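Acinetobacter secreted protease CpaA (Acinetobacter nosocomialis M2, PDB 6O38) probably cleaves proteins as a zinc metalloprotease and, bound to its chaperone CpaB, is a substrate of type II secretion. Local coordinates at residues Met496-Gly501 / Thr525-Asn530; Asn403-Thr408 / Asn533-Pro538; Ser152-Thr157 / Phe165-Gly170. One frame throughout, in Å; residues are numbered along the deposited sequence.

Interaction 1: residues Met496-Gly501 / Thr525-Asn530; sequences MRHEVG and TAMGGN. With ZN (zinc ion), chain M.
H498 and M527 meet where helix 496-504 faces the loop of 525-530. H498 uses both ring nitrogens. H498 NE2 binds the zinc ion at 2.2 Å. H498 ND1 donates to A526 O at 3.0 Å, a nearly straight bond (165°) with the oxygen in the ring plane. The tight part lies around buried M527, deposited as selenomethionine. Its chain folds back on itself (chi2 -53°, chi3 119°), which turns CE toward the helix backbone. M527 CE lies 3.6 Å from G501 CA. M527 SE sits obliquely against the H498 ring, 4.4 Å from its centroid.

The direct bonds between R497 and N530 are looser. N530 OD1 receives two weak, poorly angled bonds, from R497 NE at 2.6 Å and from R497 NH2 at 2.9 Å. The firm partners lie outside: R497 NH1 is hydrogen-bonded to T408 OG1 and N533 OD1, and N530 ND2 bonds A494 O. From the CpaB chain, M164 packs on R497, and V168 on H498 and N530.

H502 and H508 of the same chain and D170 of the CpaB chain also bind the zinc. M527 beside the H498 ring, after the HExxH helix, is consistent with the Met-turn of metzincins. A526 O acts from the second shell: it fixes the rotation of the H498 ring and keeps NE2 pointed at the metal.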
HETATM    1  N   MSE A 496       6.889  -9.422  12.398  1.00 52.11           N
HETATM    2  CA  MSE A 496       7.632 -10.590  11.938  1.00 51.78           C
HETATM    3  C   MSE A 496       8.601 -10.240  10.816  1.00 51.03           C
HETATM    4  O   MSE A 496       9.771 -10.615  10.864  1.00 51.42           O
HETATM    5  CB  MSE A 496       6.685 -11.692  11.470  1.00 54.36           C
HETATM    6  CG  MSE A 496       7.405 -12.995  11.167  1.00 54.21           C
HETATM    7 SE   MSE A 496       6.279 -14.363  10.368  0.56 53.63          SE
HETATM    8  CE  MSE A 496       7.540 -15.848  10.430  1.00 53.98           C
ATOM      9  N   ARG A 497       8.108  -9.521   9.803  1.00 49.18           N
ATOM     10  CA  ARG A 497       8.980  -9.094   8.716  1.00 48.57           C
ATOM     11  C   ARG A 497      10.098  -8.187   9.210  1.00 49.13           C
ATOM     12  O   ARG A 497      11.127  -8.066   8.537  1.00 48.90           O
ATOM     13  CB  ARG A 497       8.172  -8.381   7.628  1.00 47.69           C
ATOM     14  CG  ARG A 497       7.624  -7.022   8.033  1.00 47.84           C
ATOM     15  CD  ARG A 497       7.010  -6.310   6.839  1.00 47.03           C
ATOM     16  NE  ARG A 497       6.447  -5.011   7.193  1.00 47.30           N
ATOM     17  CZ  ARG A 497       5.731  -4.259   6.363  1.00 46.84           C
ATOM     18  NH1 ARG A 497       5.487  -4.678   5.130  1.00 46.07           N
ATOM     19  NH2 ARG A 497       5.256  -3.088   6.767  1.00 47.27           N
ATOM     20  N   HIS A 498       9.921  -7.560  10.374  1.00 51.49           N
ATOM     21  CA  HIS A 498      10.980  -6.749  10.963  1.00 52.10           C
ATOM     22  C   HIS A 498      12.013  -7.620  11.665  1.00 52.93           C
ATOM     23  O   HIS A 498      13.221  -7.436  11.480  1.00 53.22           O
ATOM     24  CB  HIS A 498      10.378  -5.731  11.935  1.00 52.79           C
ATOM     25  CG  HIS A 498      11.394  -4.858  12.602  1.00 53.61           C
ATOM     26  ND1 HIS A 498      11.832  -3.671  12.053  1.00 53.37           N
ATOM     27  CD2 HIS A 498      12.052  -4.993  13.777  1.00 54.79           C
ATOM     28  CE1 HIS A 498      12.718  -3.116  12.860  1.00 54.29           C
ATOM     29  NE2 HIS A 498      12.870  -3.898  13.914  1.00 55.17           N
ATOM     30  N   GLU A 499      11.555  -8.578  12.474  1.00 52.86           N
ATOM     31  CA  GLU A 499      12.484  -9.450  13.185  1.00 53.81           C
ATOM     32  C   GLU A 499      13.209 -10.387  12.226  1.00 53.46           C
ATOM     33  O   GLU A 499      14.402 -10.660  12.402  1.00 54.20           O
ATOM     34  CB  GLU A 499      11.741 -10.243  14.261  1.00 54.46           C
ATOM     35  CG  GLU A 499      11.007  -9.375  15.276  1.00 55.15           C
ATOM     36  CD  GLU A 499      11.906  -8.344  15.940  1.00 56.09           C
ATOM     37  OE1 GLU A 499      11.427  -7.222  16.209  1.00 56.12           O
ATOM     38  OE2 GLU A 499      13.093  -8.646  16.185  1.00 56.90           O
ATOM     39  N   VAL A 500      12.506 -10.896  11.211  1.00 51.30           N
ATOM     40  CA  VAL A 500      13.155 -11.742  10.212  1.00 51.09           C
ATOM     41  C   VAL A 500      14.195 -10.943   9.436  1.00 50.91           C
ATOM     42  O   VAL A 500      15.255 -11.465   9.068  1.00 51.35           O
ATOM     43  CB  VAL A 500      12.100 -12.369   9.279  1.00 50.16           C
ATOM     44  CG1 VAL A 500      12.759 -13.019   8.069  1.00 49.73           C
ATOM     45  CG2 VAL A 500      11.262 -13.387  10.038  1.00 50.56           C
ATOM     46  N   GLY A 501      13.913  -9.662   9.187  1.00 49.61           N
ATOM     47  CA  GLY A 501      14.918  -8.794   8.592  1.00 49.51           C
ATOM     48  C   GLY A 501      16.198  -8.745   9.402  1.00 50.85           C
ATOM     49  O   GLY A 501      17.298  -8.779   8.845  1.00 51.22           O
ATOM     50  N   THR A 525      10.924   2.000   5.041  1.00 45.69           N
ATOM     51  CA  THR A 525      10.995   0.568   4.793  1.00 45.35           C
ATOM     52  C   THR A 525      10.914  -0.202   6.111  1.00 46.37           C
ATOM     53  O   THR A 525      10.817   0.374   7.200  1.00 47.32           O
ATOM     54  CB  THR A 525      12.272   0.221   4.029  1.00 44.81           C
ATOM     55  OG1 THR A 525      13.416   0.513   4.843  1.00 45.72           O
ATOM     56  CG2 THR A 525      12.352   1.024   2.739  1.00 43.82           C
ATOM     57  N   ALA A 526      10.962  -1.532   6.001  1.00 46.26           N
ATOM     58  CA  ALA A 526      10.692  -2.391   7.152  1.00 47.16           C
ATOM     59  C   ALA A 526      11.687  -2.159   8.284  1.00 48.20           C
ATOM     60  O   ALA A 526      11.306  -2.157   9.461  1.00 49.12           O
ATOM     61  CB  ALA A 526      10.700  -3.856   6.718  1.00 46.87           C
HETATM   62  N   MSE A 527      12.961  -1.966   7.956  1.00 47.85           N
HETATM   63  CA  MSE A 527      13.978  -1.771   8.986  1.00 49.08           C
HETATM   64  C   MSE A 527      14.092  -0.315   9.427  1.00 49.66           C
HETATM   65  O   MSE A 527      14.742  -0.014  10.428  1.00 50.86           O
HETATM   66  CB  MSE A 527      15.343  -2.257   8.495  1.00 52.08           C
HETATM   67  CG  MSE A 527      15.382  -3.716   8.101  1.00 51.87           C
HETATM   68 SE   MSE A 527      14.702  -4.884   9.498  0.64 52.83          SE
HETATM   69  CE  MSE A 527      13.223  -5.639   8.501  1.00 51.49           C
ATOM     70  N   GLY A 528      13.460   0.588   8.682  1.00 49.09           N
ATOM     71  CA  GLY A 528      13.609   2.005   8.956  1.00 49.48           C
ATOM     72  C   GLY A 528      12.335   2.712   9.368  1.00 49.77           C
ATOM     73  O   GLY A 528      12.221   3.930   9.206  1.00 50.04           O
ATOM     74  N   GLY A 529      11.385   1.972   9.931  1.00 50.51           N
ATOM     75  CA  GLY A 529      10.116   2.548  10.331  1.00 50.72           C
ATOM     76  C   GLY A 529       8.933   1.640  10.062  1.00 50.34           C
ATOM     77  O   GLY A 529       7.947   1.673  10.803  1.00 50.99           O
ATOM     78  N   ASN A 530       9.017   0.832   9.004  1.00 50.71           N
ATOM     79  CA  ASN A 530       8.111  -0.300   8.792  1.00 50.44           C
ATOM     80  C   ASN A 530       6.669   0.145   8.538  1.00 50.43           C
ATOM     81  O   ASN A 530       5.728  -0.419   9.097  1.00 50.96           O
ATOM     82  CB  ASN A 530       8.176  -1.276   9.973  1.00 51.25           C
ATOM     83  CG  ASN A 530       7.599  -2.636   9.641  1.00 50.92           C
ATOM     84  OD1 ASN A 530       7.570  -3.045   8.481  1.00 50.24           O
ATOM     85  ND2 ASN A 530       7.130  -3.345  10.662  1.00 51.65           N
TER
HETATM   86 ZN    ZN M 601      14.613  -3.997  15.301  1.00 55.35          ZN

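Interaction 2: residues Asn403-Thr408 / Asn533-Pro538; sequences NLTNLT and NFYSSP
This is a buried helix-to-loop contact, made mainly by van der Waals packing. T408 and its helix 391-411 meet N533, F534 and Y535 in the long loop between helices 496-504 and 557-569. It lies in the protease part of the chain, about 11 Å from the zinc ion measured from the Y535 side chain.

T408 has the largest share. Its two branches do different work. The methyl T408 CG2 is anti to the backbone N and faces the loop, 3.5 Å from F534 N and 3.6 Å from Y535 CE2. The T408 and Y535 side chains cross at about a right angle. The hydroxyl T408 OG1 turns back along the helix and bonds L404 O at 2.9 Å. R497 NH1 also bonds T408 OG1. The T408 backbone N reaches the same L404 O from the opposite face of the carbonyl.

The N533 amide lies against two leucine methyls. N533 OD1 is 3.9 Å from L404 CD1, and N533 ND2 is 4.1 Å from L407 CD2. N533 OD1 itself bonds R497 NH1. One turn earlier in the helix, T405 CG2 packs 3.9 Å from Y535 OH, which is hydrogen-bonded to R497 O.

Around the contact, S412 OG bonds both T408 O and Y535 N. F416 of strand 416-425 covers T405 and Y535. V558 and I561 of helix 557-569 close on Y535, while F144 of the CpaB chain packs on L404 and L407.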
ATOM      1  N   ASN A 403       2.523 -14.063   5.579  1.00 49.05           N
ATOM      2  CA  ASN A 403       2.049 -13.541   4.300  1.00 48.45           C
ATOM      3  C   ASN A 403       2.548 -12.123   4.057  1.00 48.30           C
ATOM      4  O   ASN A 403       2.894 -11.764   2.925  1.00 47.78           O
ATOM      5  CB  ASN A 403       0.522 -13.590   4.248  1.00 48.80           C
ATOM      6  CG  ASN A 403      -0.015 -15.006   4.237  1.00 49.08           C
ATOM      7  OD1 ASN A 403       0.614 -15.916   3.697  1.00 48.82           O
ATOM      8  ND2 ASN A 403      -1.183 -15.201   4.839  1.00 49.80           N
ATOM      9  N   LEU A 404       2.591 -11.299   5.106  1.00 45.24           N
ATOM     10  CA  LEU A 404       3.071  -9.931   4.943  1.00 44.97           C
ATOM     11  C   LEU A 404       4.566  -9.902   4.649  1.00 44.16           C
ATOM     12  O   LEU A 404       5.033  -9.067   3.865  1.00 43.34           O
ATOM     13  CB  LEU A 404       2.750  -9.108   6.190  1.00 46.13           C
ATOM     14  CG  LEU A 404       3.161  -7.636   6.137  1.00 45.98           C
ATOM     15  CD1 LEU A 404       2.366  -6.900   5.073  1.00 45.51           C
ATOM     16  CD2 LEU A 404       2.978  -6.982   7.495  1.00 47.30           C
ATOM     17  N   THR A 405       5.331 -10.803   5.269  1.00 43.50           N
ATOM     18  CA  THR A 405       6.759 -10.884   4.980  1.00 42.91           C
ATOM     19  C   THR A 405       7.002 -11.272   3.526  1.00 41.74           C
ATOM     20  O   THR A 405       7.834 -10.668   2.839  1.00 40.94           O
ATOM     21  CB  THR A 405       7.433 -11.881   5.924  1.00 43.62           C
ATOM     22  OG1 THR A 405       7.127 -11.537   7.280  1.00 44.83           O
ATOM     23  CG2 THR A 405       8.942 -11.858   5.730  1.00 43.32           C
ATOM     24  N   ASN A 406       6.283 -12.288   3.040  1.00 41.58           N
ATOM     25  CA  ASN A 406       6.449 -12.713   1.654  1.00 41.03           C
ATOM     26  C   ASN A 406       6.001 -11.627   0.684  1.00 40.24           C
ATOM     27  O   ASN A 406       6.589 -11.466  -0.392  1.00 39.40           O
ATOM     28  CB  ASN A 406       5.681 -14.010   1.402  1.00 40.78           C
ATOM     29  CG  ASN A 406       6.279 -15.192   2.137  1.00 41.22           C
ATOM     30  OD1 ASN A 406       7.464 -15.196   2.471  1.00 41.65           O
ATOM     31  ND2 ASN A 406       5.461 -16.208   2.388  1.00 41.20           N
ATOM     32  N   LEU A 407       4.957 -10.875   1.042  1.00 41.44           N
ATOM     33  CA  LEU A 407       4.532  -9.762   0.201  1.00 40.73           C
ATOM     34  C   LEU A 407       5.585  -8.659   0.177  1.00 40.49           C
ATOM     35  O   LEU A 407       5.873  -8.090  -0.883  1.00 39.69           O
ATOM     36  CB  LEU A 407       3.191  -9.215   0.687  1.00 41.41           C
ATOM     37  CG  LEU A 407       2.695  -7.950  -0.018  1.00 40.98           C
ATOM     38  CD1 LEU A 407       2.356  -8.245  -1.471  1.00 39.84           C
ATOM     39  CD2 LEU A 407       1.496  -7.358   0.706  1.00 41.97           C
ATOM     40  N   THR A 408       6.167  -8.345   1.337  1.00 40.54           N
ATOM     41  CA  THR A 408       7.222  -7.338   1.390  1.00 40.35           C
ATOM     42  C   THR A 408       8.450  -7.785   0.607  1.00 39.92           C
ATOM     43  O   THR A 408       9.050  -6.993  -0.129  1.00 39.36           O
ATOM     44  CB  THR A 408       7.592  -7.045   2.845  1.00 41.19           C
ATOM     45  OG1 THR A 408       6.431  -6.596   3.555  1.00 41.75           O
ATOM     46  CG2 THR A 408       8.671  -5.975   2.920  1.00 41.13           C
ATOM     47  N   ASN A 533       5.441  -1.517   2.424  1.00 43.66           N
ATOM     48  CA  ASN A 533       5.722  -2.934   2.190  1.00 43.34           C
ATOM     49  C   ASN A 533       6.959  -3.109   1.307  1.00 42.26           C
ATOM     50  O   ASN A 533       6.901  -3.639   0.197  1.00 41.42           O
ATOM     51  CB  ASN A 533       4.504  -3.612   1.574  1.00 43.27           C
ATOM     52  CG  ASN A 533       3.261  -3.466   2.428  1.00 44.36           C
ATOM     53  OD1 ASN A 533       3.339  -3.398   3.654  1.00 45.11           O
ATOM     54  ND2 ASN A 533       2.103  -3.410   1.781  1.00 44.42           N
ATOM     55  N   PHE A 534       8.099  -2.657   1.827  1.00 40.58           N
ATOM     56  CA  PHE A 534       9.355  -2.770   1.101  1.00 39.72           C
ATOM     57  C   PHE A 534      10.511  -2.951   2.072  1.00 40.47           C
ATOM     58  O   PHE A 534      10.483  -2.446   3.198  1.00 41.56           O
ATOM     59  CB  PHE A 534       9.634  -1.536   0.230  1.00 39.11           C
ATOM     60  CG  PHE A 534       8.662  -1.350  -0.899  1.00 38.36           C
ATOM     61  CD1 PHE A 534       8.835  -2.022  -2.098  1.00 37.31           C
ATOM     62  CD2 PHE A 534       7.588  -0.484  -0.770  1.00 38.86           C
ATOM     63  CE1 PHE A 534       7.946  -1.847  -3.141  1.00 36.77           C
ATOM     64  CE2 PHE A 534       6.696  -0.304  -1.810  1.00 38.35           C
ATOM     65  CZ  PHE A 534       6.876  -0.987  -2.997  1.00 37.31           C
ATOM     66  N   TYR A 535      11.523  -3.687   1.623  1.00 38.69           N
ATOM     67  CA  TYR A 535      12.864  -3.577   2.174  1.00 39.75           C
ATOM     68  C   TYR A 535      13.638  -2.551   1.356  1.00 39.79           C
ATOM     69  O   TYR A 535      13.375  -2.357   0.166  1.00 39.21           O
ATOM     70  CB  TYR A 535      13.586  -4.926   2.157  1.00 40.49           C
ATOM     71  CG  TYR A 535      12.996  -5.966   3.085  1.00 41.31           C
ATOM     72  CD1 TYR A 535      13.250  -5.930   4.451  1.00 42.48           C
ATOM     73  CD2 TYR A 535      12.194  -6.989   2.595  1.00 41.23           C
ATOM     74  CE1 TYR A 535      12.718  -6.880   5.301  1.00 43.56           C
ATOM     75  CE2 TYR A 535      11.656  -7.944   3.441  1.00 42.68           C
ATOM     76  CZ  TYR A 535      11.922  -7.884   4.794  1.00 43.76           C
ATOM     77  OH  TYR A 535      11.392  -8.830   5.641  1.00 45.13           O
ATOM     78  N   SER A 536      14.595  -1.889   1.999  1.00 40.38           N
ATOM     79  CA  SER A 536      15.256  -0.760   1.359  1.00 40.89           C
ATOM     80  C   SER A 536      16.145  -1.226   0.211  1.00 41.62           C
ATOM     81  O   SER A 536      16.793  -2.273   0.287  1.00 42.40           O
ATOM     82  CB  SER A 536      16.081   0.029   2.377  1.00 42.18           C
ATOM     83  OG  SER A 536      17.213  -0.705   2.804  1.00 43.46           O
ATOM     84  N   SER A 537      16.164  -0.433  -0.863  1.00 41.23           N
ATOM     85  CA  SER A 537      16.953  -0.710  -2.056  1.00 42.54           C
ATOM     86  C   SER A 537      16.997   0.526  -2.947  1.00 43.10           C
ATOM     87  O   SER A 537      15.968   1.184  -3.146  1.00 42.14           O
ATOM     88  CB  SER A 537      16.381  -1.897  -2.831  1.00 42.26           C
ATOM     89  OG  SER A 537      17.031  -2.047  -4.082  1.00 44.19           O
ATOM     90  N   PRO A 538      18.160   0.868  -3.509  1.00 43.17           N
ATOM     91  CA  PRO A 538      18.232   2.008  -4.435  1.00 44.00           C
ATOM     92  C   PRO A 538      17.572   1.753  -5.778  1.00 44.17           C
ATOM     93  O   PRO A 538      17.614   2.630  -6.647  1.00 45.20           O
ATOM     94  CB  PRO A 538      19.743   2.228  -4.597  1.00 46.08           C
ATOM     95  CG  PRO A 538      20.341   0.891  -4.341  1.00 46.63           C
ATOM     96  CD  PRO A 538      19.473   0.235  -3.302  1.00 44.75           C
TER

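Interaction 3: residues Ser152-Thr157 / Phe165-Gly170; sequences SDIDKT and FTLKNG
L167 N donates to S152 O at 2.6 Å, the shortest polar bond between the two strands and a nearly straight one (167°). S152 N returns a bond to L167 O at 2.9 Å. S152 and L167 are therefore an antiparallel hydrogen-bonded pair, and D153 and T166 the non-hydrogen-bonded pair beside it. I154 N donates to F165 O at 3.1 Å. Two CA-H...O contacts supplement these bonds. D153 CA lies 3.3 Å from F165 O, and T166 CA approaches S152 O. The two strands form a beta hairpin.

L167 shares its face with S152 and reaches I154. L167 CD1 lies 3.7 Å from I154 CG1, the two side chains crossing at a slant. D153 and T166 point to the other face, with D153 CB 4.1 Å from T166 CG2. Past the strand, D155 OD1 accepts from T157 N at 2.8 Å, an Asx turn. T157 OG1 also bonds D155 OD1, so this oxygen has two donors.

The hairpin belongs to a beta-sandwich domain. Strand 129-131 runs parallel to 152-154, and T129 OG1 bonds D153 OD1. I154 and L167 pack on V144 of strand 141-146 and Y173 of strand 172-178.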
ATOM      1  N   SER A 152       1.877  29.100 -17.830  1.00 61.50           N
ATOM      2  CA  SER A 152       2.858  29.507 -16.832  1.00 60.83           C
ATOM      3  C   SER A 152       3.364  28.246 -16.138  1.00 59.64           C
ATOM      4  O   SER A 152       3.031  27.124 -16.532  1.00 59.41           O
ATOM      5  CB  SER A 152       2.252  30.515 -15.847  1.00 61.60           C
ATOM      6  OG  SER A 152       0.933  30.148 -15.482  1.00 62.39           O
ATOM      7  N   ASP A 153       4.173  28.423 -15.095  1.00 59.05           N
ATOM      8  CA  ASP A 153       4.728  27.284 -14.378  1.00 57.98           C
ATOM      9  C   ASP A 153       5.034  27.682 -12.940  1.00 57.76           C
ATOM     10  O   ASP A 153       4.976  28.857 -12.568  1.00 58.38           O
ATOM     11  CB  ASP A 153       5.979  26.737 -15.078  1.00 57.21           C
ATOM     12  CG  ASP A 153       6.983  27.821 -15.424  1.00 57.49           C
ATOM     13  OD1 ASP A 153       6.870  28.943 -14.887  1.00 58.08           O
ATOM     14  OD2 ASP A 153       7.889  27.548 -16.239  1.00 57.35           O
ATOM     15  N   ILE A 154       5.365  26.676 -12.134  1.00 54.30           N
ATOM     16  CA  ILE A 154       5.640  26.838 -10.711  1.00 54.28           C
ATOM     17  C   ILE A 154       7.141  26.720 -10.488  1.00 53.70           C
ATOM     18  O   ILE A 154       7.789  25.829 -11.051  1.00 52.78           O
ATOM     19  CB  ILE A 154       4.879  25.795  -9.873  1.00 54.17           C
ATOM     20  CG1 ILE A 154       3.374  25.906 -10.119  1.00 55.00           C
ATOM     21  CG2 ILE A 154       5.193  25.958  -8.393  1.00 54.22           C
ATOM     22  CD1 ILE A 154       2.565  24.814  -9.455  1.00 54.90           C
ATOM     23  N   ASP A 155       7.694  27.625  -9.681  1.00 54.21           N
ATOM     24  CA  ASP A 155       9.091  27.517  -9.282  1.00 53.61           C
ATOM     25  C   ASP A 155       9.320  26.195  -8.561  1.00 52.95           C
ATOM     26  O   ASP A 155       8.536  25.793  -7.698  1.00 53.21           O
ATOM     27  CB  ASP A 155       9.482  28.697  -8.388  1.00 54.43           C
ATOM     28  CG  ASP A 155      10.985  28.778  -8.135  1.00 54.26           C
ATOM     29  OD1 ASP A 155      11.618  27.739  -7.853  1.00 53.46           O
ATOM     30  OD2 ASP A 155      11.539  29.893  -8.222  1.00 55.04           O
ATOM     31  N   LYS A 156      10.412  25.522  -8.916  1.00 51.53           N
ATOM     32  CA  LYS A 156      10.670  24.155  -8.488  1.00 50.86           C
ATOM     33  C   LYS A 156      11.610  24.063  -7.292  1.00 50.90           C
ATOM     34  O   LYS A 156      11.905  22.952  -6.844  1.00 50.48           O
ATOM     35  CB  LYS A 156      11.243  23.346  -9.656  1.00 49.95           C
ATOM     36  CG  LYS A 156      10.439  23.480 -10.941  1.00 50.19           C
ATOM     37  CD  LYS A 156      10.842  22.433 -11.963  1.00 49.36           C
ATOM     38  CE  LYS A 156      10.521  22.886 -13.376  1.00 49.54           C
ATOM     39  NZ  LYS A 156      11.072  21.946 -14.393  1.00 48.84           N
ATOM     40  N   THR A 157      12.091  25.197  -6.777  1.00 52.05           N
ATOM     41  CA  THR A 157      13.097  25.173  -5.715  1.00 52.17           C
ATOM     42  C   THR A 157      12.594  24.425  -4.485  1.00 52.40           C
ATOM     43  O   THR A 157      13.276  23.533  -3.966  1.00 52.12           O
ATOM     44  CB  THR A 157      13.507  26.600  -5.345  1.00 53.19           C
ATOM     45  OG1 THR A 157      14.111  27.234  -6.479  1.00 53.20           O
ATOM     46  CG2 THR A 157      14.500  26.583  -4.193  1.00 53.85           C
ATOM     47  N   PHE A 165       5.761  21.011 -13.847  1.00 46.70           N
ATOM     48  CA  PHE A 165       4.613  21.698 -13.253  1.00 47.78           C
ATOM     49  C   PHE A 165       4.288  22.955 -14.062  1.00 48.72           C
ATOM     50  O   PHE A 165       4.440  24.093 -13.612  1.00 49.40           O
ATOM     51  CB  PHE A 165       4.881  22.034 -11.791  1.00 47.91           C
ATOM     52  CG  PHE A 165       4.899  20.836 -10.886  1.00 47.25           C
ATOM     53  CD1 PHE A 165       3.727  20.168 -10.576  1.00 47.64           C
ATOM     54  CD2 PHE A 165       6.087  20.386 -10.333  1.00 46.57           C
ATOM     55  CE1 PHE A 165       3.740  19.065  -9.743  1.00 47.15           C
ATOM     56  CE2 PHE A 165       6.106  19.287  -9.495  1.00 46.05           C
ATOM     57  CZ  PHE A 165       4.930  18.625  -9.200  1.00 46.37           C
ATOM     58  N   THR A 166       3.825  22.730 -15.287  1.00 51.00           N
ATOM     59  CA  THR A 166       3.355  23.814 -16.134  1.00 52.22           C
ATOM     60  C   THR A 166       1.845  23.962 -15.990  1.00 53.45           C
ATOM     61  O   THR A 166       1.123  22.987 -15.769  1.00 53.50           O
ATOM     62  CB  THR A 166       3.719  23.565 -17.599  1.00 52.19           C
ATOM     63  OG1 THR A 166       3.334  22.238 -17.975  1.00 51.91           O
ATOM     64  CG2 THR A 166       5.219  23.730 -17.809  1.00 51.24           C
ATOM     65  N   LEU A 167       1.373  25.198 -16.123  1.00 54.85           N
ATOM     66  CA  LEU A 167      -0.023  25.540 -15.865  1.00 55.94           C
ATOM     67  C   LEU A 167      -0.635  26.129 -17.127  1.00 57.12           C
ATOM     68  O   LEU A 167      -0.311  27.259 -17.509  1.00 57.63           O
ATOM     69  CB  LEU A 167      -0.131  26.522 -14.699  1.00 56.13           C
ATOM     70  CG  LEU A 167       0.286  25.998 -13.326  1.00 55.29           C
ATOM     71  CD1 LEU A 167       0.721  27.140 -12.425  1.00 55.42           C
ATOM     72  CD2 LEU A 167      -0.858  25.220 -12.694  1.00 55.43           C
ATOM     73  N   LYS A 168      -1.517  25.371 -17.767  1.00 56.90           N
ATOM     74  CA  LYS A 168      -2.335  25.856 -18.868  1.00 58.25           C
ATOM     75  C   LYS A 168      -3.800  25.865 -18.434  1.00 58.99           C
ATOM     76  O   LYS A 168      -4.142  25.494 -17.306  1.00 58.53           O
ATOM     77  CB  LYS A 168      -2.127  25.003 -20.122  1.00 58.52           C
ATOM     78  CG  LYS A 168      -2.792  23.637 -20.075  1.00 58.70           C
ATOM     79  CD  LYS A 168      -2.658  22.917 -21.410  1.00 59.45           C
ATOM     80  CE  LYS A 168      -3.285  21.532 -21.368  1.00 59.37           C
ATOM     81  NZ  LYS A 168      -2.477  20.567 -20.579  1.00 58.18           N
ATOM     82  N   ASN A 169      -4.670  26.312 -19.341  1.00 60.16           N
ATOM     83  CA  ASN A 169      -6.104  26.314 -19.079  1.00 60.92           C
ATOM     84  C   ASN A 169      -6.601  24.907 -18.769  1.00 60.35           C
ATOM     85  O   ASN A 169      -6.585  24.028 -19.638  1.00 60.27           O
ATOM     86  CB  ASN A 169      -6.868  26.899 -20.271  1.00 62.12           C
ATOM     87  CG  ASN A 169      -8.350  27.070 -19.988  1.00 62.76           C
ATOM     88  OD1 ASN A 169      -8.774  27.100 -18.833  1.00 62.32           O
ATOM     89  ND2 ASN A 169      -9.144  27.184 -21.047  1.00 63.74           N
ATOM     90  N   GLY A 170      -7.043  24.687 -17.533  1.00 57.88           N
ATOM     91  CA  GLY A 170      -7.526  23.394 -17.087  1.00 56.99           C
ATOM     92  C   GLY A 170      -6.581  22.640 -16.178  1.00 55.75           C
ATOM     93  O   GLY A 170      -6.977  21.603 -15.628  1.00 54.89           O
TER

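How the interactions relate
Interaction 3 comes first along the chain, in one of the N-terminal beta-sandwich domains. Interactions 1 and 2 follow in the protease part. Interaction 2 closes a long loop of chain, and interaction 1 is nested inside it. Their centres are 8 Å apart. Both use the loop between helices 496-504 and 557-569. R497 joins them: its NH1 probably bonds T408 OG1 and N533 OD1. The zinc-binding helix is thus tied to helix 391-411 directly, and to the loop through N533. Interaction 3 stands apart, its centre 39 Å from that of interaction 1; the two lie on opposite sides of the chain's centre. Its strands shape a separate domain and do not touch the metal site.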